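Local atomic coordinates of probable oxidoreductase (Pseudomonas aeruginosa, PDB entry 4B7C), a protein that probably catalyses NADP-dependent oxidation or reduction as a member of the medium-chain dehydrogenase/reductase superfamily. Residues T31-P36 and Q103-G108; G182-C187 and A199-N204; Q304-I309 and E327-L332. One frame throughout, in Å; residues are numbered along the deposited sequence.

The three contacts follow one another along the chain; none nests in or crosses another. Contact 1 closes the first and longest loop, 66 residues between its segments, at the edge of the GroES-like part. Contact 2 lies within the Rossmann part and closes an 11-residue connection that holds most of helix 184-193. Contact 3 closes 17 residues around helix 316-321 and brings the C-terminal strand back to the sheet that also contains 105-108. Contacts 1 and 2 sit on opposite sides of the chain's centre, their centres 43 Å apart. Contacts 2 and 3 touch: the Phe329 ring packs on Glu185 and Lys186 of helix 184-193.

Contact 1 (T31-P36 and Q103-G108); sequences TPLGEP and QDYFIG
Leu33 to Pro36 runs in roughly the same direction as Tyr105 to Ile107 but makes no hydrogen bond to it; the CA atoms of Leu33 and Tyr105 are 7.7 Å apart, and those of Pro36 and Ile107 draw in to 5.9 Å. Side chains fill the wider end. Leu33 sets one methyl squarely over the phenol: CD2 lies 3.9 Å from the centroid of the Tyr105 ring and only 1° off its normal, a CH-pi contact. The other methyl works lower down, with Leu33 CD1 3.6 Å from Tyr105 CB. Leu33 places CG opposite its own backbone N (chi1 -177°), which sends the isobutyl fork down onto the ring, and the two side chains cross at about a right angle. Leu33 CD1 also meets Ile107 CD1 at 4.0 Å, so the leucine bridges two residues that point to the same side of strand 105-108.

This strand belongs to the GroES-like domain of medium-chain dehydrogenases. It pairs antiparallel with strand 41-49, and Leu42 of that strand packs against Leu33, Pro36 and Ile107. Tyr105 has a further partner in Lys44, a cation-pi contact. The segment 31-36 leaves strand 26-32 and passes over this edge as a loop.

Ile107 meets mainly backbone. Its side chain is extended beyond CG1 (chi2 -176°), which carries CD1 up to the loop. There Ile107 CD1 comes to 3.3 Å from Gly34 O and 3.9 Å from Glu35 N. The CG2 branch turns to the proline instead, with Ile107 CG2 3.8 Å from Pro36 CA. Pro36 O accepts a hydrogen bond from Lys86 NZ, and the Pro36 ring also rests on Val84 of strand 77-85.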
loop_
_atom_site.group_PDB
_atom_site.type_symbol
_atom_site.label_atom_id
_atom_site.label_comp_id
_atom_site.label_asym_id
_atom_site.label_seq_id
_atom_site.Cartn_x
_atom_site.Cartn_y
_atom_site.Cartn_z
ATOM N N THR B 31 39.369 -18.204 14.025
ATOM C CA THR B 31 38.747 -19.225 14.851
ATOM C C THR B 31 39.179 -20.603 14.364
ATOM O O THR B 31 39.294 -20.831 13.156
ATOM C CB THR B 31 37.218 -19.121 14.774
ATOM O OG1 THR B 31 36.819 -17.782 15.106
ATOM C CG2 THR B 31 36.554 -20.089 15.757
ATOM N N PRO B 32 39.400 -21.541 15.297
ATOM C CA PRO B 32 39.723 -22.885 14.827
ATOM C C PRO B 32 38.550 -23.516 14.088
ATOM O O PRO B 32 37.406 -23.431 14.537
ATOM C CB PRO B 32 40.032 -23.670 16.114
ATOM C CG PRO B 32 40.111 -22.668 17.209
ATOM C CD PRO B 32 39.365 -21.452 16.763
ATOM N N LEU B 33 38.850 -24.166 12.971
ATOM C CA LEU B 33 37.815 -24.810 12.174
ATOM C C LEU B 33 37.339 -26.070 12.882
ATOM O O LEU B 33 38.122 -27.006 13.079
ATOM C CB LEU B 33 38.336 -25.177 10.786
ATOM C CG LEU B 33 37.312 -25.793 9.837
ATOM C CD1 LEU B 33 36.148 -24.840 9.592
ATOM C CD2 LEU B 33 37.997 -26.178 8.534
ATOM N N GLY B 34 36.053 -26.114 13.216
ATOM C CA GLY B 34 35.470 -27.305 13.846
ATOM C C GLY B 34 35.123 -28.410 12.861
ATOM O O GLY B 34 35.553 -28.396 11.702
ATOM N N GLU B 35 34.354 -29.387 13.330
ATOM C CA GLU B 35 33.830 -30.472 12.482
ATOM C C GLU B 35 32.308 -30.412 12.520
ATOM O O GLU B 35 31.741 -30.041 13.531
ATOM C CB GLU B 35 34.404 -31.844 12.914
ATOM C CG GLU B 35 34.097 -32.302 14.313
ATOM C CD GLU B 35 34.753 -33.645 14.645
ATOM O OE1 GLU B 35 35.980 -33.672 14.475
ATOM O OE2 GLU B 35 34.100 -34.654 15.063
ATOM N N PRO B 36 31.638 -30.732 11.402
ATOM C CA PRO B 36 30.182 -30.721 11.492
ATOM C C PRO B 36 29.665 -31.820 12.398
ATOM O O PRO B 36 30.165 -32.949 12.370
ATOM C CB PRO B 36 29.732 -30.974 10.048
ATOM C CG PRO B 36 30.848 -31.746 9.445
ATOM C CD PRO B 36 32.093 -31.193 10.081
ATOM N N GLN B 103 32.866 -15.405 6.144
ATOM C CA GLN B 103 33.891 -16.276 6.699
ATOM C C GLN B 103 34.431 -17.247 5.636
ATOM O O GLN B 103 33.877 -17.352 4.543
ATOM C CB GLN B 103 33.341 -17.070 7.884
ATOM C CG GLN B 103 32.113 -17.891 7.552
ATOM C CD GLN B 103 31.486 -18.548 8.753
ATOM O OE1 GLN B 103 32.120 -18.723 9.804
ATOM N NE2 GLN B 103 30.216 -18.931 8.599
ATOM N N ASP B 104 35.526 -17.922 5.969
ATOM C CA ASP B 104 36.164 -18.894 5.056
ATOM C C ASP B 104 35.324 -20.162 4.913
ATOM O O ASP B 104 35.202 -20.719 3.821
ATOM C CB ASP B 104 37.552 -19.311 5.554
ATOM C CG ASP B 104 38.610 -18.238 5.347
ATOM O OD1 ASP B 104 38.675 -17.636 4.253
ATOM O OD2 ASP B 104 39.375 -17.992 6.312
ATOM N N TYR B 105 34.780 -20.609 6.042
ATOM C CA TYR B 105 34.054 -21.875 6.111
ATOM C C TYR B 105 32.744 -21.718 6.851
ATOM O O TYR B 105 32.681 -21.008 7.859
ATOM C CB TYR B 105 34.862 -22.932 6.863
ATOM C CG TYR B 105 36.162 -23.327 6.219
ATOM C CD1 TYR B 105 36.213 -24.370 5.296
ATOM C CD2 TYR B 105 37.344 -22.672 6.540
ATOM C CE1 TYR B 105 37.405 -24.746 4.708
ATOM C CE2 TYR B 105 38.541 -23.034 5.951
ATOM C CZ TYR B 105 38.567 -24.084 5.044
ATOM O OH TYR B 105 39.745 -24.447 4.451
ATOM N N PHE B 106 31.709 -22.388 6.348
ATOM C CA PHE B 106 30.429 -22.494 7.045
ATOM C C PHE B 106 30.274 -23.887 7.619
ATOM O O PHE B 106 30.460 -24.880 6.907
ATOM C CB PHE B 106 29.245 -22.203 6.123
ATOM C CG PHE B 106 27.912 -22.597 6.713
ATOM C CD1 PHE B 106 27.211 -21.721 7.533
ATOM C CD2 PHE B 106 27.368 -23.865 6.468
ATOM C CE1 PHE B 106 25.992 -22.078 8.080
ATOM C CE2 PHE B 106 26.150 -24.228 7.018
ATOM C CZ PHE B 106 25.460 -23.336 7.831
ATOM N N ILE B 107 29.944 -23.952 8.902
ATOM C CA ILE B 107 29.552 -25.193 9.557
ATOM C C ILE B 107 28.214 -24.990 10.240
ATOM O O ILE B 107 28.057 -24.091 11.055
ATOM C CB ILE B 107 30.547 -25.672 10.620
ATOM C CG1 ILE B 107 31.874 -26.080 9.981
ATOM C CG2 ILE B 107 30.018 -26.882 11.357
ATOM C CD1 ILE B 107 32.859 -26.658 10.996
ATOM N N GLY B 108 27.246 -25.823 9.885
ATOM C CA GLY B 108 25.929 -25.747 10.499
ATOM C C GLY B 108 24.841 -26.501 9.761
ATOM O O GLY B 108 25.092 -27.170 8.746
#

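Contact 2 (G182-C187 and A199-N204); sequences GGAEKC and AIDYKN
With chi1 at -175°, Asp201 CG lies beside its own carbonyl carbon and the carboxylate reaches the start of helix 184-193, while Cys187, with SG beside its own N (chi1 -71°), points its sulfur back at the strand. The two residues belong to a beta-alpha-beta unit of the Rossmann fold: strand 176-181, helix 184-193 and strand 198-201, the last an outer strand of the parallel sheet. In this fold the turn after the second strand, here Gly182 and Gly183, commonly faces the adenosine ribose of the cofactor.

Gly183 is the N-cap residue of the helix. Gly183 N gives a nearly straight hydrogen bond to Asp201 OD1 (2.8 Å, 162° at the hydrogen). The donor comes from well above the carboxylate plane. Asp201 OD1 also receives a weak bond from Lys203 N at 3.2 Å. Asn204 ND2 takes the other oxygen, Asp201 OD2, at 2.7 Å, also from above the plane. Two good bonds, from Gly183 N and Asn204 ND2, hold the carboxylate in place, with the weak one from Lys203 N beside them. The Lys203 and Asn204 donors come from the turn just after Asp201. The nearby helix start probably helps to stabilise its negative charge.

Gly182 passes beside Tyr202, whose CE1 lies 3.3 Å from Gly182 N; the approach to the ring is oblique. Lys203 lays CG over one face of the same ring, toward its rim. Ile180 of the preceding strand also packs on Tyr202.

One helical turn further on, the contact becomes apolar. Cys187 CB meets Ala199 CB at 3.7 Å, and the methyl of Ala199 also lies 3.5 Å from Cys187 O. The sulfur reaches past Ile200 to the base of the aspartate, where Cys187 SG stops 3.6 Å from Asp201 CA.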
loop_
_atom_site.group_PDB
_atom_site.type_symbol
_atom_site.label_atom_id
_atom_site.label_comp_id
_atom_site.label_asym_id
_atom_site.label_seq_id
_atom_site.Cartn_x
_atom_site.Cartn_y
_atom_site.Cartn_z
ATOM N N GLY B 182 21.071 6.773 -10.805
ATOM C CA GLY B 182 21.938 7.922 -10.551
ATOM C C GLY B 182 23.190 7.909 -11.414
ATOM O O GLY B 182 24.021 7.010 -11.307
ATOM N N GLY B 183 23.313 8.902 -12.290
ATOM C CA GLY B 183 24.505 9.055 -13.139
ATOM C C GLY B 183 24.286 8.702 -14.599
ATOM O O GLY B 183 23.474 7.837 -14.931
ATOM N N ALA B 184 25.034 9.375 -15.473
ATOM C CA ALA B 184 24.867 9.246 -16.926
ATOM C C ALA B 184 25.262 7.869 -17.454
ATOM O O ALA B 184 24.631 7.354 -18.379
ATOM C CB ALA B 184 25.673 10.322 -17.641
ATOM N N GLU B 185 26.299 7.280 -16.863
ATOM C CA GLU B 185 26.816 5.986 -17.339
ATOM C C GLU B 185 25.825 4.861 -17.055
ATOM O O GLU B 185 25.539 4.036 -17.925
ATOM C CB GLU B 185 28.188 5.648 -16.721
ATOM C CG GLU B 185 28.859 4.368 -17.211
ATOM C CD GLU B 185 28.459 3.944 -18.628
ATOM O OE1 GLU B 185 28.123 4.748 -19.518
ATOM O OE2 GLU B 185 28.454 2.755 -18.886
ATOM N N LYS B 186 25.303 4.835 -15.834
ATOM C CA LYS B 186 24.276 3.852 -15.462
ATOM C C LYS B 186 23.083 3.924 -16.406
ATOM O O LYS B 186 22.609 2.905 -16.904
ATOM C CB LYS B 186 23.819 4.057 -14.017
ATOM C CG LYS B 186 24.791 3.502 -12.989
ATOM C CD LYS B 186 24.299 3.733 -11.566
ATOM C CE LYS B 186 25.229 3.097 -10.543
ATOM N NZ LYS B 186 24.708 3.257 -9.156
ATOM N N CYS B 187 22.609 5.140 -16.658
ATOM C CA CYS B 187 21.430 5.349 -17.510
ATOM C C CYS B 187 21.670 4.919 -18.951
ATOM O O CYS B 187 20.803 4.299 -19.578
ATOM C CB CYS B 187 20.967 6.801 -17.445
ATOM S SG CYS B 187 20.209 7.206 -15.841
ATOM N N ALA B 199 15.557 5.803 -19.516
ATOM C CA ALA B 199 16.240 5.875 -18.235
ATOM C C ALA B 199 16.302 7.311 -17.788
ATOM O O ALA B 199 16.686 8.183 -18.558
ATOM C CB ALA B 199 17.644 5.311 -18.334
ATOM N N ILE B 200 15.934 7.559 -16.536
ATOM C CA ILE B 200 15.940 8.906 -15.989
ATOM C C ILE B 200 17.067 9.041 -14.987
ATOM O O ILE B 200 17.127 8.299 -14.008
ATOM C CB ILE B 200 14.603 9.263 -15.305
ATOM C CG1 ILE B 200 13.445 9.195 -16.313
ATOM C CG2 ILE B 200 14.683 10.650 -14.686
ATOM C CD1 ILE B 200 12.080 9.065 -15.667
ATOM N N ASP B 201 17.953 10.000 -15.240
ATOM C CA ASP B 201 19.075 10.287 -14.350
ATOM C C ASP B 201 18.638 11.301 -13.306
ATOM O O ASP B 201 18.741 12.509 -13.517
ATOM C CB ASP B 201 20.281 10.817 -15.138
ATOM C CG ASP B 201 21.518 11.021 -14.270
ATOM O OD1 ASP B 201 21.453 10.852 -13.031
ATOM O OD2 ASP B 201 22.580 11.354 -14.839
ATOM N N TYR B 202 18.185 10.805 -12.160
ATOM C CA TYR B 202 17.597 11.673 -11.126
ATOM C C TYR B 202 18.612 12.630 -10.495
ATOM O O TYR B 202 18.237 13.652 -9.926
ATOM C CB TYR B 202 16.880 10.853 -10.041
ATOM C CG TYR B 202 17.791 10.100 -9.091
ATOM C CD1 TYR B 202 18.241 8.822 -9.403
ATOM C CD2 TYR B 202 18.173 10.650 -7.873
ATOM C CE1 TYR B 202 19.064 8.124 -8.537
ATOM C CE2 TYR B 202 19.000 9.960 -7.000
ATOM C CZ TYR B 202 19.441 8.696 -7.339
ATOM O OH TYR B 202 20.258 7.998 -6.484
ATOM N N LYS B 203 19.894 12.299 -10.602
ATOM C CA LYS B 203 20.955 13.170 -10.064
ATOM C C LYS B 203 21.274 14.364 -10.956
ATOM O O LYS B 203 21.775 15.372 -10.476
ATOM C CB LYS B 203 22.242 12.387 -9.828
ATOM C CG LYS B 203 22.224 11.576 -8.556
ATOM C CD LYS B 203 23.585 11.040 -8.205
ATOM C CE LYS B 203 23.544 10.307 -6.880
ATOM N NZ LYS B 203 24.893 9.899 -6.396
ATOM N N ASN B 204 20.998 14.233 -12.249
ATOM C CA ASN B 204 21.336 15.274 -13.232
ATOM C C ASN B 204 20.126 15.880 -13.935
ATOM O O ASN B 204 20.264 16.749 -14.796
ATOM C CB ASN B 204 22.295 14.714 -14.286
ATOM C CG ASN B 204 23.680 14.447 -13.744
ATOM O OD1 ASN B 204 24.225 15.244 -12.981
ATOM N ND2 ASN B 204 24.274 13.336 -14.170
#

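Contact 3 (Q304-I309 and E327-L332); sequences QSREDI and ENFGKL
Glu307 and Lys331 begin the parallel strand pairing of a beta-alpha-beta unit made of strand 307-311, helix 316-321 and strand 331-335. Lys331 N bonds to Arg306 O at 3.1 Å. Lys331 O then accepts from Asp308 N at 2.7 Å. On the face of Glu307 and Lys331, both charges have outside partners. Glu307 reaches Arg125 and Ser128, and Lys331 NZ reaches Asp51 and Ser49.

Strand 331-335 also pairs antiparallel with strand 41-49, so this unit extends the sheet of the GroES-like part. On the face opposite Glu307, Asp308 lies alongside Leu332, with Asp308 OD2 3.6 Å from Leu332 CD1. Asp308 OD2 also meets Asn328 CB at 3.7 Å and forms a salt bridge to Lys322.

Ahead of the strands, Arg306 bends at chi3 (-45°) and lies beside Phe329, pointing the same way. The guanidinium and ring planes stand 77° apart. Arg306 NH2 sits in plane at the edge of the Phe329 ring, and Arg306 NH1 is 3.1 Å from Phe329 CD2. Phe329 O lies above one face of the guanidinium without a hydrogen bond. Arg306 also makes a cation-pi contact with Phe189 of helix 184-193. Gly330 has no side chain, and this allows Arg306 CG to come to 3.6 Å from Gly330 CA. Separately, its positive phi of 101° suits a glycine.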
loop_
_atom_site.group_PDB
_atom_site.type_symbol
_atom_site.label_atom_id
_atom_site.label_comp_id
_atom_site.label_asym_id
_atom_site.label_seq_id
_atom_site.Cartn_x
_atom_site.Cartn_y
_atom_site.Cartn_z
ATOM N N GLN B 304 20.539 -10.433 -19.693
ATOM C CA GLN B 304 21.969 -10.331 -19.350
ATOM C C GLN B 304 22.199 -10.152 -17.864
ATOM O O GLN B 304 21.423 -9.460 -17.214
ATOM C CB GLN B 304 22.598 -9.107 -20.030
ATOM C CG GLN B 304 22.764 -9.210 -21.531
ATOM C CD GLN B 304 23.196 -7.896 -22.143
ATOM O OE1 GLN B 304 22.670 -7.498 -23.166
ATOM N NE2 GLN B 304 24.145 -7.217 -21.511
ATOM N N SER B 305 23.305 -10.704 -17.357
ATOM C CA SER B 305 23.682 -10.556 -15.960
ATOM C C SER B 305 25.131 -10.115 -15.787
ATOM O O SER B 305 26.055 -10.766 -16.267
ATOM C CB SER B 305 23.471 -11.874 -15.210
ATOM O OG SER B 305 23.685 -11.702 -13.815
ATOM N N ARG B 306 25.328 -9.035 -15.041
ATOM C CA ARG B 306 26.690 -8.559 -14.735
ATOM C C ARG B 306 27.024 -8.713 -13.256
ATOM O O ARG B 306 26.276 -8.277 -12.378
ATOM C CB ARG B 306 26.988 -7.103 -15.175
ATOM C CG ARG B 306 26.047 -6.041 -14.640
ATOM C CD ARG B 306 26.305 -4.689 -15.307
ATOM N NE ARG B 306 27.732 -4.340 -15.401
ATOM C CZ ARG B 306 28.187 -3.097 -15.505
ATOM N NH1 ARG B 306 27.340 -2.076 -15.519
ATOM N NH2 ARG B 306 29.499 -2.880 -15.578
ATOM N N GLU B 307 28.190 -9.292 -12.995
ATOM C CA GLU B 307 28.716 -9.384 -11.643
ATOM C C GLU B 307 30.007 -8.585 -11.500
ATOM O O GLU B 307 30.878 -8.613 -12.368
ATOM C CB GLU B 307 28.959 -10.835 -11.243
ATOM C CG GLU B 307 27.695 -11.687 -11.205
ATOM C CD GLU B 307 27.287 -12.211 -12.570
ATOM O OE1 GLU B 307 28.178 -12.410 -13.416
ATOM O OE2 GLU B 307 26.078 -12.412 -12.806
ATOM N N ASP B 308 30.102 -7.847 -10.402
ATOM C CA ASP B 308 31.321 -7.130 -10.044
ATOM C C ASP B 308 32.037 -7.920 -8.960
ATOM O O ASP B 308 31.636 -7.895 -7.791
ATOM C CB ASP B 308 30.991 -5.703 -9.564
ATOM C CG ASP B 308 32.232 -4.885 -9.236
ATOM O OD1 ASP B 308 33.321 -5.187 -9.772
ATOM O OD2 ASP B 308 32.109 -3.925 -8.435
ATOM N N ILE B 309 33.106 -8.607 -9.352
ATOM C CA ILE B 309 33.814 -9.522 -8.459
ATOM C C ILE B 309 35.068 -8.903 -7.864
ATOM O O ILE B 309 35.992 -8.521 -8.582
ATOM C CB ILE B 309 34.180 -10.835 -9.170
ATOM C CG1 ILE B 309 32.904 -11.586 -9.534
ATOM C CG2 ILE B 309 35.031 -11.721 -8.262
ATOM C CD1 ILE B 309 33.104 -12.623 -10.630
ATOM N N GLU B 327 29.051 3.165 -6.828
ATOM C CA GLU B 327 30.299 2.862 -7.483
ATOM C C GLU B 327 30.188 1.525 -8.191
ATOM O O GLU B 327 30.383 1.442 -9.419
ATOM C CB GLU B 327 31.411 2.854 -6.452
ATOM C CG GLU B 327 32.789 3.162 -7.011
ATOM C CD GLU B 327 33.888 3.002 -5.989
ATOM O OE1 GLU B 327 33.833 3.623 -4.904
ATOM O OE2 GLU B 327 34.818 2.243 -6.288
ATOM N N ASN B 328 29.802 0.499 -7.427
ATOM C CA ASN B 328 29.817 -0.882 -7.955
ATOM C C ASN B 328 29.070 -0.930 -9.286
ATOM O O ASN B 328 28.054 -0.264 -9.452
ATOM C CB ASN B 328 29.292 -1.953 -6.943
ATOM C CG ASN B 328 27.814 -1.755 -6.579
ATOM O OD1 ASN B 328 26.923 -2.514 -7.007
ATOM N ND2 ASN B 328 27.546 -0.720 -5.790
ATOM N N PHE B 329 29.629 -1.639 -10.261
ATOM C CA PHE B 329 28.989 -1.787 -11.557
ATOM C C PHE B 329 28.538 -3.227 -11.779
ATOM O O PHE B 329 29.237 -4.096 -12.308
ATOM C CB PHE B 329 29.784 -1.139 -12.701
ATOM C CG PHE B 329 29.213 0.197 -13.122
ATOM C CD1 PHE B 329 29.139 1.233 -12.201
ATOM C CD2 PHE B 329 28.724 0.419 -14.404
ATOM C CE1 PHE B 329 28.608 2.461 -12.545
ATOM C CE2 PHE B 329 28.184 1.648 -14.755
ATOM C CZ PHE B 329 28.131 2.673 -13.825
ATOM N N GLY B 330 27.308 -3.428 -11.333
ATOM C CA GLY B 330 26.670 -4.714 -11.329
ATOM C C GLY B 330 26.695 -5.350 -9.957
ATOM O O GLY B 330 27.257 -4.789 -9.012
ATOM N N LYS B 331 26.110 -6.541 -9.871
ATOM C CA LYS B 331 25.934 -7.240 -8.600
ATOM C C LYS B 331 27.269 -7.477 -7.911
ATOM O O LYS B 331 28.174 -8.086 -8.474
ATOM C CB LYS B 331 25.201 -8.564 -8.825
ATOM C CG LYS B 331 25.372 -9.578 -7.698
ATOM C CD LYS B 331 24.525 -9.220 -6.515
ATOM C CE LYS B 331 24.855 -10.053 -5.309
ATOM N NZ LYS B 331 25.083 -9.171 -4.142
ATOM N N LEU B 332 27.391 -6.966 -6.692
ATOM C CA LEU B 332 28.660 -7.016 -5.976
ATOM C C LEU B 332 28.866 -8.382 -5.340
ATOM O O LEU B 332 28.081 -8.830 -4.493
ATOM C CB LEU B 332 28.749 -5.910 -4.915
ATOM C CG LEU B 332 30.124 -5.688 -4.291
ATOM C CD1 LEU B 332 31.218 -5.474 -5.323
ATOM C CD2 LEU B 332 30.023 -4.460 -3.391
#